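ABC transporter substrate binding protein (Ribose) (Agrobacterium vitis S4, PDB 4WT7) binds d-allitol and probably serves as the periplasmic sugar- or polyol-binding component of an ABC transporter. Local coordinates at residues V155-G160 and Q188-D193; S147-E152 and P182-I187. One frame throughout, in Å; residues are numbered along the deposited sequence.

Interaction 1 of 2, residues V155-G160 and Q188-D193; sequences VVVFNG and QPELRD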
loop_
_atom_site.group_PDB
_atom_site.type_symbol
_atom_site.label_atom_id
_atom_site.label_comp_id
_atom_site.label_asym_id
_atom_site.label_seq_id
_atom_site.Cartn_x
_atom_site.Cartn_y
_atom_site.Cartn_z
ATOM N N VAL A 155 15.407 -13.510 7.588
ATOM C CA VAL A 155 14.432 -12.435 7.453
ATOM C C VAL A 155 13.046 -12.939 7.789
ATOM O O VAL A 155 12.579 -13.936 7.225
ATOM C CB VAL A 155 14.424 -11.883 6.014
ATOM C CG1 VAL A 155 13.488 -10.699 5.889
ATOM C CG2 VAL A 155 15.821 -11.469 5.603
ATOM N N VAL A 156 12.393 -12.260 8.725
ATOM C CA VAL A 156 11.021 -12.543 9.040
ATOM C C VAL A 156 10.192 -11.698 8.081
ATOM O O VAL A 156 10.454 -10.492 7.870
ATOM C CB VAL A 156 10.676 -12.167 10.498
ATOM C CG1 VAL A 156 9.202 -12.377 10.769
ATOM C CG2 VAL A 156 11.526 -12.957 11.507
ATOM N N VAL A 157 9.198 -12.322 7.483
ATOM C CA VAL A 157 8.459 -11.673 6.414
ATOM C C VAL A 157 6.993 -11.671 6.800
ATOM O O VAL A 157 6.475 -12.727 7.189
ATOM C CB VAL A 157 8.612 -12.459 5.080
ATOM C CG1 VAL A 157 7.450 -12.185 4.200
ATOM C CG2 VAL A 157 9.931 -12.139 4.374
ATOM N N PHE A 158 6.342 -10.509 6.725
ATOM C CA PHE A 158 4.880 -10.394 6.848
ATOM C C PHE A 158 4.327 -10.357 5.424
ATOM O O PHE A 158 4.651 -9.437 4.653
ATOM C CB PHE A 158 4.462 -9.082 7.541
ATOM C CG PHE A 158 4.552 -9.103 9.074
ATOM C CD1 PHE A 158 3.510 -9.617 9.851
ATOM C CD2 PHE A 158 5.643 -8.546 9.726
ATOM C CE1 PHE A 158 3.583 -9.610 11.256
ATOM C CE2 PHE A 158 5.721 -8.539 11.120
ATOM C CZ PHE A 158 4.683 -9.053 11.881
ATOM N N ASN A 159 3.493 -11.336 5.075
ATOM C CA ASN A 159 2.992 -11.451 3.711
ATOM C C ASN A 159 1.529 -11.852 3.767
ATOM O O ASN A 159 1.152 -12.924 3.297
ATOM C CB ASN A 159 3.852 -12.457 2.934
ATOM C CG ASN A 159 3.434 -12.614 1.466
ATOM O OD1 ASN A 159 2.892 -11.695 0.834
ATOM N ND2 ASN A 159 3.679 -13.797 0.923
ATOM N N GLY A 160 0.706 -10.996 4.389
ATOM C CA GLY A 160 -0.696 -11.306 4.626
ATOM C C GLY A 160 -1.651 -10.640 3.645
ATOM O O GLY A 160 -2.866 -10.768 3.753
ATOM N N GLN A 188 10.763 -19.591 7.894
ATOM C CA GLN A 188 9.568 -20.345 7.536
ATOM C C GLN A 188 8.596 -20.490 8.694
ATOM O O GLN A 188 8.993 -20.696 9.860
ATOM C CB GLN A 188 9.903 -21.680 6.866
ATOM C CG GLN A 188 10.435 -21.465 5.469
ATOM C CD GLN A 188 9.510 -20.597 4.631
ATOM O OE1 GLN A 188 8.331 -20.926 4.428
ATOM N NE2 GLN A 188 10.026 -19.454 4.167
ATOM N N PRO A 189 7.327 -20.562 8.308
ATOM C CA PRO A 189 6.062 -19.859 8.427
ATOM C C PRO A 189 6.324 -18.363 8.214
ATOM O O PRO A 189 6.858 -17.729 9.095
ATOM C CB PRO A 189 5.606 -20.197 9.866
ATOM C CG PRO A 189 6.526 -21.322 10.324
ATOM C CD PRO A 189 7.183 -21.818 9.047
ATOM N N GLU A 190 6.023 -17.844 7.025
ATOM C CA GLU A 190 5.914 -16.404 6.833
ATOM C C GLU A 190 4.804 -15.995 7.776
ATOM O O GLU A 190 3.938 -16.810 8.095
ATOM C CB GLU A 190 5.548 -16.055 5.358
ATOM C CG GLU A 190 6.701 -16.290 4.391
ATOM C CD GLU A 190 6.446 -15.892 2.940
ATOM O OE1 GLU A 190 5.286 -15.621 2.539
ATOM O OE2 GLU A 190 7.450 -15.851 2.191
ATOM N N LEU A 191 4.817 -14.749 8.236
ATOM C CA LEU A 191 3.754 -14.280 9.102
ATOM C C LEU A 191 2.652 -13.645 8.280
ATOM O O LEU A 191 2.881 -13.169 7.173
ATOM C CB LEU A 191 4.294 -13.263 10.102
ATOM C CG LEU A 191 5.454 -13.763 10.953
ATOM C CD1 LEU A 191 5.912 -12.704 11.945
ATOM C CD2 LEU A 191 5.077 -15.075 11.680
ATOM N N ARG A 192 1.451 -13.611 8.833
ATOM C CA ARG A 192 0.361 -12.951 8.165
ATOM C C ARG A 192 -0.065 -11.733 8.966
ATOM O O ARG A 192 -0.616 -11.859 10.062
ATOM C CB ARG A 192 -0.773 -13.951 7.904
ATOM C CG ARG A 192 -0.444 -14.924 6.721
ATOM C CD ARG A 192 -1.501 -16.015 6.615
ATOM N NE ARG A 192 -1.569 -16.744 7.876
ATOM C CZ ARG A 192 -2.604 -17.467 8.290
ATOM N NH1 ARG A 192 -3.690 -17.592 7.527
ATOM N NH2 ARG A 192 -2.535 -18.070 9.475
ATOM N N ASP A 193 0.258 -10.548 8.428
ATOM C CA ASP A 193 -0.156 -9.304 9.045
ATOM C C ASP A 193 -1.633 -9.187 8.857
ATOM O O ASP A 193 -2.218 -9.870 7.988
ATOM C CB ASP A 193 0.570 -8.036 8.484
ATOM C CG ASP A 193 0.905 -8.125 6.986
ATOM O OD1 ASP A 193 1.206 -9.232 6.491
ATOM O OD2 ASP A 193 0.909 -7.059 6.303
HETATM O O HOH W 1 8.996 -15.199 8.111
HETATM O O HOH W 2 2.831 -7.332 4.553
HETATM O O HOH W 3 -4.274 -10.414 6.271
#
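At the outer edge of the mixed sheet in one lobe of this periplasmic binding protein, Val-157 and Phe-158 of strand 153-158, with Asn-159 just after it, meet Glu-190 and Leu-191 of the loop after edge strand 184-186. Leu-191 N donates to Val-157 O (2.8 Å). Asn-159 N donates almost straight to Leu-191 O (2.9 Å, 172° at the hydrogen). These two bonds make a single beta bridge between Phe-158 and Leu-191, so the loop continues the pairing that strand 184-186 begins. Leu-191 CD1 lies over one face of the Phe-158 ring, offset toward the rim, in a CH-pi contact 4.1 Å from the ring centroid. The same methyl packs on Val-156 CG1 (3.5 Å). Helix 198-212 packs on both residues, through Ile-209 on Val-156 and Gln-205 on Leu-191. Asn-159 CG stands anti to its N (chi1 -178°), which carries ND2 out to Glu-190 OE1 (2.9 Å). The amide N-H comes in on the syn side, tilted somewhat out of the carboxylate plane. Glu-190 OE2 is bound by Tyr-171 OH, so both oxygens are held. Asp-193 OD1 accepts a bent bond from Gly-160 N (2.8 Å), while OD2 takes pocket residue Trp-226 NE1, consistent with Asp-193 acting in the second shell.

Interaction 2 of 2, residues S147-E152 and P182-I187; sequences SDIGGE and PKVKII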
loop_
_atom_site.group_PDB
_atom_site.type_symbol
_atom_site.label_atom_id
_atom_site.label_comp_id
_atom_site.label_asym_id
_atom_site.label_seq_id
_atom_site.Cartn_x
_atom_site.Cartn_y
_atom_site.Cartn_z
ATOM N N SER A 147 21.829 -5.257 1.237
ATOM C CA SER A 147 23.004 -4.440 1.574
ATOM C C SER A 147 23.120 -4.262 3.107
ATOM O O SER A 147 24.155 -4.559 3.697
ATOM C CB SER A 147 22.962 -3.106 0.817
ATOM O OG SER A 147 23.881 -2.155 1.337
ATOM N N ASP A 148 22.030 -3.869 3.754
ATOM C CA ASP A 148 22.031 -3.599 5.184
ATOM C C ASP A 148 22.475 -4.783 6.044
ATOM O O ASP A 148 23.073 -4.596 7.128
ATOM C CB ASP A 148 20.632 -3.203 5.651
ATOM C CG ASP A 148 20.302 -1.718 5.444
ATOM O OD1 ASP A 148 21.110 -0.948 4.890
ATOM O OD2 ASP A 148 19.185 -1.333 5.836
ATOM N N ILE A 149 22.116 -5.993 5.628
ATOM C CA ILE A 149 22.424 -7.168 6.439
ATOM C C ILE A 149 23.655 -7.911 5.933
ATOM O O ILE A 149 23.926 -9.022 6.361
ATOM C CB ILE A 149 21.244 -8.174 6.579
ATOM C CG1 ILE A 149 20.940 -8.880 5.254
ATOM C CG2 ILE A 149 19.998 -7.505 7.162
ATOM C CD1 ILE A 149 20.008 -10.052 5.450
ATOM N N GLY A 150 24.428 -7.275 5.069
ATOM C CA GLY A 150 25.668 -7.857 4.622
ATOM C C GLY A 150 25.491 -9.023 3.669
ATOM O O GLY A 150 26.439 -9.786 3.446
ATOM N N GLY A 151 24.303 -9.168 3.082
ATOM C CA GLY A 151 24.124 -10.169 2.070
ATOM C C GLY A 151 23.931 -11.541 2.679
ATOM O O GLY A 151 24.021 -12.558 1.973
ATOM N N GLU A 152 23.590 -11.574 3.966
ATOM C CA GLU A 152 23.538 -12.827 4.708
ATOM C C GLU A 152 22.653 -12.700 5.951
ATOM O O GLU A 152 22.711 -11.709 6.660
ATOM C CB GLU A 152 24.973 -13.214 5.096
ATOM C CG GLU A 152 25.110 -14.451 5.930
ATOM C CD GLU A 152 26.563 -14.927 6.012
ATOM O OE1 GLU A 152 27.484 -14.086 5.803
ATOM O OE2 GLU A 152 26.768 -16.149 6.264
ATOM N N PRO A 182 21.802 -15.802 -1.980
ATOM C CA PRO A 182 21.208 -17.015 -1.402
ATOM C C PRO A 182 21.604 -17.315 0.057
ATOM O O PRO A 182 21.090 -18.286 0.606
ATOM C CB PRO A 182 21.706 -18.119 -2.332
ATOM C CG PRO A 182 23.011 -17.596 -2.849
ATOM C CD PRO A 182 22.856 -16.111 -2.960
ATOM N N LYS A 183 22.461 -16.500 0.673
ATOM C CA LYS A 183 22.685 -16.586 2.118
ATOM C C LYS A 183 21.615 -15.809 2.884
ATOM O O LYS A 183 21.595 -15.807 4.114
ATOM C CB LYS A 183 24.061 -16.055 2.484
ATOM C CG LYS A 183 25.194 -16.767 1.801
ATOM C CD LYS A 183 26.489 -16.551 2.520
ATOM C CE LYS A 183 27.645 -16.708 1.575
ATOM N NZ LYS A 183 28.934 -16.397 2.256
ATOM N N VAL A 184 20.751 -15.118 2.142
ATOM C CA VAL A 184 19.569 -14.464 2.696
ATOM C C VAL A 184 18.369 -15.399 2.606
ATOM O O VAL A 184 18.027 -15.908 1.528
ATOM C CB VAL A 184 19.227 -13.160 1.944
ATOM C CG1 VAL A 184 18.130 -12.432 2.657
ATOM C CG2 VAL A 184 20.469 -12.257 1.842
ATOM N N LYS A 185 17.726 -15.631 3.736
ATOM C CA LYS A 185 16.641 -16.605 3.795
ATOM C C LYS A 185 15.456 -16.001 4.485
ATOM O O LYS A 185 15.592 -15.280 5.490
ATOM C CB LYS A 185 17.046 -17.835 4.628
ATOM C CG LYS A 185 18.474 -18.294 4.461
ATOM C CD LYS A 185 18.755 -18.702 3.024
ATOM C CE LYS A 185 19.369 -20.110 2.948
ATOM N NZ LYS A 185 20.653 -20.208 3.712
ATOM N N ILE A 186 14.293 -16.351 3.981
ATOM C CA ILE A 186 13.047 -15.994 4.610
ATOM C C ILE A 186 12.708 -17.113 5.586
ATOM O O ILE A 186 12.676 -18.310 5.232
ATOM C CB ILE A 186 11.914 -15.823 3.564
ATOM C CG1 ILE A 186 12.264 -14.713 2.571
ATOM C CG2 ILE A 186 10.577 -15.539 4.248
ATOM C CD1 ILE A 186 11.214 -14.550 1.465
ATOM N N ILE A 187 12.484 -16.715 6.828
ATOM C CA ILE A 187 12.185 -17.659 7.882
ATOM C C ILE A 187 10.829 -18.294 7.662
ATOM O O ILE A 187 9.860 -17.624 7.322
ATOM C CB ILE A 187 12.190 -16.990 9.218
ATOM C CG1 ILE A 187 13.617 -16.539 9.545
ATOM C CG2 ILE A 187 11.664 -17.926 10.276
ATOM C CD1 ILE A 187 13.769 -16.059 10.950
HETATM O O HOH W 4 24.093 -14.286 -0.260
#
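Ile-149 reaches Val-184 just where helix 134-148 ends and the chain turns toward strand 153-158. Ile-149 CD1 lies 4.1 Å from Val-184 CG1, a light apolar touch between two buried side chains. The CG1 branch of Ile-149 sits between its backbone N and carbonyl carbon (chi1 69°), and the extended chi2 carries the terminal methyl to the valine. Gly-150 closes the helix as the C-prime residue of a Schellman motif, with its N bonded to Ser-147 O and Gly-151 N bonded to Val-146 O. Gly-150 and Gly-151 are the two central residues of a type I' turn, and both have positive phi, which suits glycine. Gly-151 presents its carbonyl to the second segment. Gly-151 O lies 3.5 Å from Lys-183 CB and 3.6 Å from Val-184 CG2. A water links the two backbones here. The water donates to Gly-151 O at 2.8 Å and accepts from Lys-183 N. Glu-152 CA follows, 3.6 Å from Lys-183 O. The extended Glu-152 side chain crosses that of Lys-183, with Glu-152 CG 3.9 Å from Lys-183 CB. The carboxylate meets the lysine chain at CD, through OE2, and not at the ammonium end. Glu-152 OE1 and Lys-183 NZ stay 4.5 Å apart, too far for a salt bridge. The opposite charges may still attract weakly, but the direct contact is van der Waals packing.

In the fold
Both interactions involve the edge of the same mixed sheet, where strands 153-158 and 184-186 are parallel neighbours. Interaction 2 lies at the end where these strands begin, and interaction 1 at the end where they finish, nearer the allitol. Between them, Val-155 N bonds to Lys-185 O and Val-155 O to Ile-187 N, both at 2.8 Å, while Val-157 CG2 packs on Ile-186 CG2. Both are partly buried. Interaction 1 has four of nine touching residues buried and one exposed, covers 473 Å², and relies on direct hydrogen bonds and apolar packing. Interaction 2 is nearer the surface, with two of five buried and two exposed, covers 226 Å², and is bridged by water.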